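Local coordinates for protein dihydrodipicolinate synthase (Rhodopseudomonas palustris, PDB 3DZ1) that probably makes 4-hydroxy-tetrahydrodipicolinate in lysine biosynthesis, acting as a TIM-barrel lyase, at residues T218-P223 with P250-E255; Q140-T145 with Y254-G259; R265-K270 with E294-L299; A10-I15 with M225-V230. One frame throughout, in Å; residues are numbered along the deposited sequence.

Interaction 1 (T218-P223 with P250-E255)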
# COMPACT_ATOMS: atom_id res chain seq x y z
N THR A 218 -21.45 -13.26 -10.74
CA THR A 218 -20.85 -12.50 -11.82
C THR A 218 -21.50 -11.18 -12.25
O THR A 218 -22.72 -11.05 -12.29
CB THR A 218 -20.77 -13.39 -13.08
OG1 THR A 218 -20.28 -12.63 -14.18
CG2 THR A 218 -22.15 -13.94 -13.43
N GLY A 219 -20.64 -10.23 -12.59
CA GLY A 219 -21.09 -8.94 -13.07
C GLY A 219 -20.93 -8.92 -14.59
O GLY A 219 -21.17 -7.90 -15.24
N TYR A 220 -20.52 -10.05 -15.16
CA TYR A 220 -20.33 -10.18 -16.60
C TYR A 220 -21.62 -9.85 -17.36
O TYR A 220 -22.71 -10.29 -16.96
CB TYR A 220 -19.87 -11.61 -16.93
CG TYR A 220 -19.57 -11.85 -18.40
CD1 TYR A 220 -18.72 -11.01 -19.11
CD2 TYR A 220 -20.12 -12.94 -19.06
CE1 TYR A 220 -18.43 -11.24 -20.46
CE2 TYR A 220 -19.84 -13.19 -20.40
CZ TYR A 220 -18.99 -12.34 -21.09
OH TYR A 220 -18.72 -12.59 -22.42
N CYS A 221 -21.49 -9.10 -18.45
CA CYS A 221 -22.65 -8.69 -19.25
C CYS A 221 -23.44 -9.80 -19.94
O CYS A 221 -24.45 -9.53 -20.60
CB CYS A 221 -22.24 -7.61 -20.27
SG CYS A 221 -20.89 -8.05 -21.38
N PHE A 222 -22.98 -11.04 -19.81
CA PHE A 222 -23.70 -12.17 -20.38
C PHE A 222 -23.89 -13.21 -19.29
O PHE A 222 -23.40 -14.34 -19.38
CB PHE A 222 -22.94 -12.77 -21.57
CG PHE A 222 -23.13 -11.99 -22.84
CD1 PHE A 222 -24.25 -12.20 -23.64
CD2 PHE A 222 -22.20 -11.03 -23.22
CE1 PHE A 222 -24.45 -11.45 -24.80
CE2 PHE A 222 -22.39 -10.27 -24.38
CZ PHE A 222 -23.51 -10.48 -25.17
N PRO A 223 -24.60 -12.84 -18.21
CA PRO A 223 -24.82 -13.79 -17.12
C PRO A 223 -25.60 -14.98 -17.65
O PRO A 223 -25.47 -16.09 -17.13
CB PRO A 223 -25.61 -12.96 -16.10
CG PRO A 223 -26.39 -12.02 -16.98
CD PRO A 223 -25.36 -11.60 -18.00
N PRO A 250 -12.51 -13.72 -24.35
CA PRO A 250 -12.00 -12.45 -24.88
C PRO A 250 -12.76 -11.25 -24.30
O PRO A 250 -12.15 -10.25 -23.93
CB PRO A 250 -12.20 -12.60 -26.38
CG PRO A 250 -11.96 -14.06 -26.59
CD PRO A 250 -12.76 -14.67 -25.45
N LEU A 251 -14.08 -11.36 -24.22
CA LEU A 251 -14.89 -10.27 -23.68
C LEU A 251 -14.83 -10.25 -22.16
O LEU A 251 -14.84 -9.19 -21.54
CB LEU A 251 -16.35 -10.39 -24.15
CG LEU A 251 -17.30 -9.29 -23.68
CD1 LEU A 251 -16.80 -7.93 -24.16
CD2 LEU A 251 -18.70 -9.57 -24.23
N ILE A 252 -14.77 -11.43 -21.55
CA ILE A 252 -14.67 -11.51 -20.10
C ILE A 252 -13.41 -10.75 -19.66
O ILE A 252 -13.46 -9.95 -18.72
CB ILE A 252 -14.55 -12.98 -19.62
CG1 ILE A 252 -15.91 -13.67 -19.76
CG2 ILE A 252 -14.04 -13.03 -18.18
CD1 ILE A 252 -15.89 -15.16 -19.50
N ARG A 253 -12.30 -10.98 -20.34
CA ARG A 253 -11.07 -10.30 -19.95
C ARG A 253 -11.07 -8.82 -20.29
O ARG A 253 -10.46 -8.02 -19.58
CB ARG A 253 -9.83 -10.99 -20.57
CG ARG A 253 -9.76 -10.97 -22.06
CD ARG A 253 -9.12 -9.69 -22.60
NE ARG A 253 -9.56 -9.50 -23.97
CZ ARG A 253 -8.76 -9.29 -25.01
NH1 ARG A 253 -7.44 -9.24 -24.86
NH2 ARG A 253 -9.29 -9.16 -26.22
N TYR A 254 -11.77 -8.43 -21.35
CA TYR A 254 -11.83 -7.01 -21.70
C TYR A 254 -12.60 -6.25 -20.62
O TYR A 254 -12.21 -5.15 -20.22
CB TYR A 254 -12.52 -6.80 -23.06
CG TYR A 254 -12.24 -5.43 -23.66
CD1 TYR A 254 -11.20 -5.25 -24.57
CD2 TYR A 254 -12.99 -4.31 -23.29
CE1 TYR A 254 -10.91 -3.98 -25.09
CE2 TYR A 254 -12.71 -3.05 -23.80
CZ TYR A 254 -11.67 -2.89 -24.70
OH TYR A 254 -11.38 -1.63 -25.19
N GLU A 255 -13.68 -6.85 -20.14
CA GLU A 255 -14.51 -6.24 -19.10
C GLU A 255 -13.81 -6.28 -17.75
O GLU A 255 -14.12 -5.49 -16.85
CB GLU A 255 -15.85 -6.97 -19.00
CG GLU A 255 -16.89 -6.26 -18.14
CD GLU A 255 -18.09 -7.13 -17.82
OE1 GLU A 255 -18.76 -7.59 -18.76
OE2 GLU A 255 -18.36 -7.34 -16.62

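Interaction 2 (Q140-T145 with Y254-G259)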
# COMPACT_ATOMS: atom_id res chain seq x y z
N GLN A 140 -16.71 -11.69 1.46
CA GLN A 140 -16.07 -11.34 0.19
C GLN A 140 -14.55 -11.35 0.32
O GLN A 140 -13.98 -10.61 1.12
CB GLN A 140 -16.54 -9.97 -0.31
CG GLN A 140 -15.78 -9.50 -1.54
CD GLN A 140 -16.35 -8.24 -2.14
OE1 GLN A 140 -16.81 -7.35 -1.43
NE2 GLN A 140 -16.30 -8.13 -3.46
N ASP A 141 -13.91 -12.19 -0.48
CA ASP A 141 -12.46 -12.36 -0.50
C ASP A 141 -11.96 -11.91 -1.88
O ASP A 141 -11.94 -12.69 -2.83
CB ASP A 141 -12.12 -13.83 -0.26
CG ASP A 141 -10.64 -14.12 -0.30
OD1 ASP A 141 -9.83 -13.17 -0.22
OD2 ASP A 141 -10.28 -15.31 -0.40
N TYR A 142 -11.54 -10.65 -1.97
CA TYR A 142 -11.10 -10.07 -3.24
C TYR A 142 -9.86 -9.20 -3.03
O TYR A 142 -9.93 -7.97 -3.09
CB TYR A 142 -12.26 -9.23 -3.79
CG TYR A 142 -12.15 -8.75 -5.21
CD1 TYR A 142 -11.25 -9.32 -6.11
CD2 TYR A 142 -13.00 -7.75 -5.68
CE1 TYR A 142 -11.22 -8.91 -7.45
CE2 TYR A 142 -12.97 -7.33 -7.01
CZ TYR A 142 -12.08 -7.92 -7.88
OH TYR A 142 -12.07 -7.51 -9.20
N PRO A 143 -8.70 -9.83 -2.79
CA PRO A 143 -7.42 -9.15 -2.56
C PRO A 143 -7.05 -8.12 -3.63
O PRO A 143 -6.54 -7.05 -3.31
CB PRO A 143 -6.42 -10.31 -2.53
CG PRO A 143 -7.23 -11.45 -2.01
CD PRO A 143 -8.53 -11.30 -2.75
N LEU A 144 -7.30 -8.46 -4.89
CA LEU A 144 -6.96 -7.56 -5.98
C LEU A 144 -7.40 -6.12 -5.77
O LEU A 144 -6.66 -5.18 -6.05
CB LEU A 144 -7.56 -8.07 -7.30
CG LEU A 144 -7.21 -7.20 -8.51
CD1 LEU A 144 -5.72 -7.34 -8.78
CD2 LEU A 144 -8.02 -7.62 -9.72
N THR A 145 -8.62 -5.93 -5.26
CA THR A 145 -9.13 -4.58 -5.05
C THR A 145 -9.20 -4.15 -3.59
O THR A 145 -9.17 -2.95 -3.29
CB THR A 145 -10.55 -4.44 -5.65
OG1 THR A 145 -11.45 -5.28 -4.92
CG2 THR A 145 -10.56 -4.86 -7.11
N TYR A 254 -11.77 -8.43 -21.35
CA TYR A 254 -11.83 -7.01 -21.70
C TYR A 254 -12.60 -6.25 -20.62
O TYR A 254 -12.21 -5.15 -20.22
CB TYR A 254 -12.52 -6.80 -23.06
CG TYR A 254 -12.24 -5.43 -23.66
CD1 TYR A 254 -11.20 -5.25 -24.57
CD2 TYR A 254 -12.99 -4.31 -23.29
CE1 TYR A 254 -10.91 -3.98 -25.09
CE2 TYR A 254 -12.71 -3.05 -23.80
CZ TYR A 254 -11.67 -2.89 -24.70
OH TYR A 254 -11.38 -1.63 -25.19
N GLU A 255 -13.68 -6.85 -20.14
CA GLU A 255 -14.51 -6.24 -19.10
C GLU A 255 -13.81 -6.28 -17.75
O GLU A 255 -14.12 -5.49 -16.85
CB GLU A 255 -15.85 -6.97 -19.00
CG GLU A 255 -16.89 -6.26 -18.14
CD GLU A 255 -18.09 -7.13 -17.82
OE1 GLU A 255 -18.76 -7.59 -18.76
OE2 GLU A 255 -18.36 -7.34 -16.62
N HIS A 256 -12.87 -7.21 -17.61
CA HIS A 256 -12.11 -7.39 -16.38
C HIS A 256 -10.97 -6.37 -16.26
O HIS A 256 -9.83 -6.73 -16.02
CB HIS A 256 -11.54 -8.81 -16.33
CG HIS A 256 -10.82 -9.14 -15.06
ND1 HIS A 256 -11.45 -9.15 -13.83
CD2 HIS A 256 -9.53 -9.49 -14.82
CE1 HIS A 256 -10.58 -9.49 -12.89
NE2 HIS A 256 -9.41 -9.70 -13.47
N GLN A 257 -11.29 -5.10 -16.47
CA GLN A 257 -10.31 -4.04 -16.35
C GLN A 257 -10.83 -3.05 -15.32
O GLN A 257 -11.98 -2.64 -15.38
CB GLN A 257 -10.12 -3.32 -17.69
CG GLN A 257 -9.28 -4.08 -18.70
CD GLN A 257 -9.13 -3.31 -20.00
OE1 GLN A 257 -10.08 -3.18 -20.78
NE2 GLN A 257 -7.93 -2.79 -20.24
N GLN A 258 -9.98 -2.68 -14.37
CA GLN A 258 -10.39 -1.73 -13.33
C GLN A 258 -10.83 -0.40 -13.93
O GLN A 258 -10.15 0.17 -14.78
CB GLN A 258 -9.24 -1.51 -12.35
CG GLN A 258 -8.91 -2.73 -11.51
CD GLN A 258 -10.08 -3.14 -10.63
OE1 GLN A 258 -10.55 -2.37 -9.79
NE2 GLN A 258 -10.56 -4.37 -10.82
N GLY A 259 -11.98 0.09 -13.48
CA GLY A 259 -12.50 1.36 -13.98
C GLY A 259 -13.26 1.22 -15.29
O GLY A 259 -14.44 1.56 -15.38

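Interaction 3 (R265-K270 with E294-L299)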
# COMPACT_ATOMS: atom_id res chain seq x y z
N ARG A 265 -19.55 -2.98 -19.06
CA ARG A 265 -20.79 -3.64 -18.63
C ARG A 265 -22.02 -2.83 -19.00
O ARG A 265 -22.95 -3.35 -19.62
CB ARG A 265 -20.82 -3.82 -17.11
CG ARG A 265 -19.85 -4.83 -16.55
CD ARG A 265 -19.96 -4.85 -15.03
NE ARG A 265 -19.02 -5.77 -14.41
CZ ARG A 265 -17.70 -5.66 -14.48
NH1 ARG A 265 -17.15 -4.67 -15.16
NH2 ARG A 265 -16.92 -6.55 -13.88
N LYS A 266 -22.05 -1.58 -18.57
CA LYS A 266 -23.20 -0.72 -18.84
C LYS A 266 -23.41 -0.46 -20.33
O LYS A 266 -24.55 -0.36 -20.78
CB LYS A 266 -23.07 0.59 -18.06
CG LYS A 266 -23.37 0.41 -16.57
CD LYS A 266 -23.55 1.74 -15.86
CE LYS A 266 -24.24 1.55 -14.52
NZ LYS A 266 -24.56 2.85 -13.87
N TYR A 267 -22.32 -0.36 -21.08
CA TYR A 267 -22.42 -0.15 -22.52
C TYR A 267 -23.13 -1.34 -23.16
O TYR A 267 -24.06 -1.18 -23.96
CB TYR A 267 -21.02 0.01 -23.12
CG TYR A 267 -21.00 -0.01 -24.64
CD1 TYR A 267 -21.55 1.04 -25.38
CD2 TYR A 267 -20.44 -1.08 -25.33
CE1 TYR A 267 -21.55 1.01 -26.78
CE2 TYR A 267 -20.43 -1.11 -26.73
CZ TYR A 267 -20.99 -0.07 -27.44
OH TYR A 267 -20.99 -0.10 -28.82
N VAL A 268 -22.71 -2.55 -22.81
CA VAL A 268 -23.30 -3.76 -23.38
C VAL A 268 -24.74 -4.00 -22.90
O VAL A 268 -25.61 -4.35 -23.70
CB VAL A 268 -22.45 -5.00 -23.05
CG1 VAL A 268 -23.13 -6.25 -23.59
CG2 VAL A 268 -21.06 -4.86 -23.67
N LEU A 269 -24.99 -3.80 -21.61
CA LEU A 269 -26.33 -4.01 -21.07
C LEU A 269 -27.33 -3.06 -21.73
O LEU A 269 -28.51 -3.38 -21.86
CB LEU A 269 -26.33 -3.82 -19.55
CG LEU A 269 -25.58 -4.90 -18.77
CD1 LEU A 269 -25.48 -4.51 -17.30
CD2 LEU A 269 -26.29 -6.23 -18.93
N LYS A 270 -26.85 -1.89 -22.14
CA LYS A 270 -27.71 -0.92 -22.81
C LYS A 270 -27.97 -1.42 -24.22
O LYS A 270 -29.10 -1.41 -24.71
CB LYS A 270 -27.03 0.45 -22.87
CG LYS A 270 -27.84 1.52 -23.60
CD LYS A 270 -27.03 2.80 -23.78
CE LYS A 270 -27.76 3.79 -24.67
NZ LYS A 270 -26.87 4.93 -25.05
N GLU A 294 -13.94 -1.71 -30.22
CA GLU A 294 -13.26 -2.94 -29.82
C GLU A 294 -14.24 -3.88 -29.12
O GLU A 294 -14.23 -5.08 -29.37
CB GLU A 294 -12.08 -2.62 -28.90
CG GLU A 294 -11.06 -1.68 -29.55
CD GLU A 294 -9.93 -1.29 -28.62
OE1 GLU A 294 -10.20 -1.03 -27.43
OE2 GLU A 294 -8.77 -1.21 -29.09
N VAL A 295 -15.09 -3.33 -28.25
CA VAL A 295 -16.09 -4.14 -27.56
C VAL A 295 -17.05 -4.70 -28.61
O VAL A 295 -17.43 -5.87 -28.56
CB VAL A 295 -16.88 -3.31 -26.53
CG1 VAL A 295 -18.05 -4.15 -25.97
CG2 VAL A 295 -15.96 -2.88 -25.40
N ASP A 296 -17.46 -3.85 -29.55
CA ASP A 296 -18.36 -4.28 -30.61
C ASP A 296 -17.75 -5.43 -31.41
O ASP A 296 -18.44 -6.37 -31.80
CB ASP A 296 -18.67 -3.13 -31.58
CG ASP A 296 -19.56 -2.06 -30.96
OD1 ASP A 296 -20.17 -2.33 -29.91
OD2 ASP A 296 -19.65 -0.95 -31.54
N TYR A 297 -16.44 -5.34 -31.65
CA TYR A 297 -15.75 -6.39 -32.40
C TYR A 297 -15.84 -7.72 -31.66
O TYR A 297 -16.15 -8.75 -32.25
CB TYR A 297 -14.28 -6.01 -32.61
CG TYR A 297 -13.51 -7.01 -33.44
CD1 TYR A 297 -13.82 -7.23 -34.78
CD2 TYR A 297 -12.47 -7.75 -32.88
CE1 TYR A 297 -13.11 -8.16 -35.55
CE2 TYR A 297 -11.75 -8.68 -33.64
CZ TYR A 297 -12.08 -8.88 -34.97
OH TYR A 297 -11.36 -9.78 -35.72
N LEU A 298 -15.57 -7.69 -30.36
CA LEU A 298 -15.62 -8.90 -29.55
C LEU A 298 -17.04 -9.46 -29.55
O LEU A 298 -17.24 -10.68 -29.66
CB LEU A 298 -15.18 -8.60 -28.12
CG LEU A 298 -13.72 -8.17 -27.94
CD1 LEU A 298 -13.44 -7.91 -26.47
CD2 LEU A 298 -12.79 -9.26 -28.48
N LEU A 299 -18.03 -8.57 -29.45
CA LEU A 299 -19.43 -8.98 -29.45
C LEU A 299 -19.80 -9.67 -30.76
O LEU A 299 -20.53 -10.66 -30.76
CB LEU A 299 -20.33 -7.76 -29.25
CG LEU A 299 -20.36 -7.13 -27.86
CD1 LEU A 299 -21.14 -5.81 -27.88
CD2 LEU A 299 -20.99 -8.11 -26.87

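Interaction 4 (A10-I15 with M225-V230)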
# COMPACT_ATOMS: atom_id res chain seq x y z
N ALA A 10 -26.36 -22.15 -4.90
CA ALA A 10 -25.53 -22.53 -6.04
C ALA A 10 -26.04 -21.89 -7.32
O ALA A 10 -26.98 -21.11 -7.30
CB ALA A 10 -25.52 -24.05 -6.18
N GLY A 11 -25.41 -22.24 -8.44
CA GLY A 11 -25.85 -21.68 -9.71
C GLY A 11 -25.19 -20.36 -10.05
O GLY A 11 -24.02 -20.14 -9.76
N THR A 12 -25.96 -19.47 -10.66
CA THR A 12 -25.42 -18.18 -11.06
C THR A 12 -26.13 -17.01 -10.39
O THR A 12 -27.35 -16.88 -10.49
CB THR A 12 -25.51 -18.01 -12.59
OG1 THR A 12 -24.83 -19.10 -13.24
CG2 THR A 12 -24.88 -16.69 -13.03
N PHE A 13 -25.37 -16.18 -9.68
CA PHE A 13 -25.91 -14.99 -9.04
C PHE A 13 -25.39 -13.80 -9.83
O PHE A 13 -24.18 -13.62 -9.96
CB PHE A 13 -25.43 -14.87 -7.59
CG PHE A 13 -26.28 -15.63 -6.60
CD1 PHE A 13 -26.40 -17.01 -6.68
CD2 PHE A 13 -26.97 -14.96 -5.60
CE1 PHE A 13 -27.18 -17.72 -5.77
CE2 PHE A 13 -27.76 -15.65 -4.67
CZ PHE A 13 -27.86 -17.04 -4.76
N ALA A 14 -26.29 -12.98 -10.36
CA ALA A 14 -25.86 -11.83 -11.13
C ALA A 14 -25.57 -10.62 -10.24
O ALA A 14 -26.34 -10.31 -9.34
CB ALA A 14 -26.93 -11.47 -12.16
N ILE A 15 -24.45 -9.95 -10.48
CA ILE A 15 -24.11 -8.76 -9.71
C ILE A 15 -24.70 -7.61 -10.51
O ILE A 15 -24.23 -7.30 -11.61
CB ILE A 15 -22.60 -8.55 -9.56
CG1 ILE A 15 -21.97 -9.79 -8.90
CG2 ILE A 15 -22.33 -7.31 -8.71
CD1 ILE A 15 -20.46 -9.72 -8.78
N MSE A 225 -25.13 -16.53 -20.39
CA MSE A 225 -24.22 -17.53 -20.94
C MSE A 225 -23.39 -18.22 -19.85
O MSE A 225 -23.01 -19.38 -20.01
CB MSE A 225 -23.31 -16.90 -22.00
CG MSE A 225 -24.06 -16.43 -23.24
SE MSE A 225 -25.08 -17.84 -24.14
CE MSE A 225 -26.81 -17.51 -23.37
N LEU A 226 -23.10 -17.52 -18.76
CA LEU A 226 -22.34 -18.15 -17.69
C LEU A 226 -23.26 -19.16 -16.98
O LEU A 226 -22.78 -20.11 -16.37
CB LEU A 226 -21.80 -17.11 -16.71
CG LEU A 226 -20.76 -16.15 -17.29
CD1 LEU A 226 -20.10 -15.37 -16.15
CD2 LEU A 226 -19.70 -16.92 -18.07
N VAL A 227 -24.57 -18.95 -17.09
CA VAL A 227 -25.53 -19.88 -16.49
C VAL A 227 -25.27 -21.24 -17.15
O VAL A 227 -25.24 -22.28 -16.48
CB VAL A 227 -27.00 -19.45 -16.79
CG1 VAL A 227 -27.95 -20.62 -16.52
CG2 VAL A 227 -27.40 -18.27 -15.91
N ASP A 228 -25.06 -21.22 -18.47
CA ASP A 228 -24.79 -22.44 -19.21
C ASP A 228 -23.41 -23.00 -18.88
O ASP A 228 -23.24 -24.22 -18.80
CB ASP A 228 -24.89 -22.19 -20.73
CG ASP A 228 -26.32 -21.91 -21.18
OD1 ASP A 228 -27.24 -22.56 -20.65
OD2 ASP A 228 -26.51 -21.05 -22.06
N VAL A 229 -22.42 -22.13 -18.70
CA VAL A 229 -21.08 -22.59 -18.35
C VAL A 229 -21.16 -23.35 -17.02
O VAL A 229 -20.56 -24.42 -16.87
CB VAL A 229 -20.08 -21.43 -18.20
CG1 VAL A 229 -18.78 -21.93 -17.60
CG2 VAL A 229 -19.81 -20.79 -19.56
N VAL A 230 -21.90 -22.79 -16.07
CA VAL A 230 -22.05 -23.42 -14.76
C VAL A 230 -22.80 -24.76 -14.91
O VAL A 230 -22.42 -25.77 -14.31
CB VAL A 230 -22.83 -22.49 -13.79
CG1 VAL A 230 -23.14 -23.21 -12.48
CG2 VAL A 230 -22.00 -21.24 -13.50
O HOH W 1 -26.16 -21.93 -13.40

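Interaction 1 (T218-P223 with P250-E255)
Glu255 OE1 accepts the backbone N-H of Cys221 over 3.1 Å, using its syn lone pair with an N-H...O angle of 157°. The other carboxylate oxygen, OE2, forms a salt bridge with Arg265, which probably offsets the unfavourable approach of Gly219 O, another acceptor, to OE2 at 3.2 Å. The carboxylate gets this far because CG is anti to the backbone N (chi1 -169°) and the chain runs on extended. These residues belong to the loop that follows strand 215-218, the eighth of the TIM barrel, and to the last turns of helix 238-255 outside it; a pyruvate-binding residue is predicted at Met217, just ahead of the loop. The Tyr220 ring lies against the helix, with Ile252 CG1 over one face in a CH-pi contact 3.7 Å from the centroid, Phe222 N over the opposite face, and Leu251 CG at the edge. Leu251 CD2 also reaches the edge of the Phe222 ring, 3.8 Å from CE2. Replacing Tyr220 by alanine would probably open a gap beside Ile252 and leave His248, hydrogen-bonded to the tyrosine hydroxyl, without that partner.

Interaction 2 (Q140-T145 with Y254-G259)
Tyr142, Leu144 and Thr145 meet His256 and Gln258 through side-chain ends alone: the backbones stay far apart, with 8.8 Å between Thr145 CA and Gln258 CA at the closest, and the touching is loose and mostly at the surface. The contact lies at the C-terminal end of the TIM barrel. On one side strand 137-141 gives way to the short helix 143-146, with Tyr142 at its N-cap position; on the other, the chain leaves helix 238-255 through an inverse gamma turn centred on His256. Tyr142 and Gln258 extend toward each other from opposite directions, the phenol ring and the amide plane turned 70° apart, and the hydroxyl OH stops 3.8 Å from Gln258 NE2. The amide reaches this place by a fold in its chain at chi2 (-62°), which brings it up against the methyl of Thr145 instead of letting it run out straight. Tyr142 OH and Leu144 CD2 both stand obliquely to the His256 imidazole, OH 4.4 Å from His256 CE1 and the methyl at a similar remove from that carbon. Leu144 also packs on Trp173 of the second subunit, placing the contact beside a subunit interface. Within the first segment Thr145 folds back toward its own N-cap residue, its CB over one face of the Tyr142 ring. From there Thr145 CG2 meets the Gln258 amide, 3.7 Å from OE1 and equally far from NE2.

Interaction 3 (R265-K270 with E294-L299)
Helices 260-271 and 289-301 cross at -55° in their segments 265-270 and 294-299, with the axes 11.4 Å apart, so side chains must bridge a fairly wide gap. The longest reach is that of Tyr267, whose OH gives a hydrogen bond of 2.6 Å to Asp296 OD1. The carboxylate is met on its syn side, 16° out of its plane. Having CG anti to the backbone N (chi1 170°) sends the phenol across to the second helix, where Val295 CG1 sits at the ring edge, 3.9 Å from Tyr267 CE2. That same methyl packs on Val268 CG2, also at 3.9 Å, so one branch of Val295 lies against two neighbours on the facing helix. Val268 CG2 adds a looser touch on Leu299 CD1 at 4.3 Å. A phenylalanine at Tyr267 would keep the ring against Val295 but is likely to leave Asp296 OD1 without its short bond, with a weak, long ion pair to Lys271 as a remaining partner. Nearer the barrel, Val268 touches Cys221 and Leu299 touches Phe222. The pair thus joins two of the helices that follow the eighth strand, in the C-terminal helical part that the DapA family adds to its TIM barrel, with an apolar centre and a polar bond to one side.

Interaction 4 (A10-I15 with M225-V230)
Strand 11-15, the first of the TIM barrel, is backed here by helix 223-234, which follows the eighth strand and packs outside the barrel near the place where the first and last strands pair. Strand and helix run nearly antiparallel, 154° between their directions, with the axes of the two segments 7.8 Å apart. Thr12 is the residue that faces the helix. Its OG1, held anti to the carbonyl carbon (chi1 -56°), lies 3.4 Å from Val227 CA and 3.6 Å from Val230 CG2, while its CB rests against Val227 CG2 at 3.8 Å. Val230 turns its other methyl, CG1, to the backbone of Gly11, 4.2 Å from CA. That glycine has a positive phi of 88°, where a side chain would run into the carbonyl oxygen of Ala10. A water joins the two elements: it hydrogen-bonds Thr12 OG1 at 3.1 Å and donates to Val227 O at 3.2 Å. The hydroxyl therefore sits among valine carbons yet has a polar partner, and the water carries the link from strand to helix backbone that Thr12 does not make directly.

Interactions 1 and 4 lie where the first and eighth strands of the TIM barrel pair; interaction 2 reaches across to the fifth strand, and interaction 3 lies among the C-terminal helices. Interaction 4, on the first strand and helix 223-234, spans the longest stretch of chain; its centre is about 12 Å from that of interaction 1. Interactions 1 and 2 share Tyr254 and Glu255 at the end of helix 238-255, their centres about 12 Å apart. Interaction 3 comes later in the chain, its centre about 9 Å from that of interaction 1, tied to it by the Glu255-Arg265 salt bridge. Interactions 1, 2 and 3 reach the second subunit, so both the C-terminal helices and the end of the fifth strand contribute to that interface.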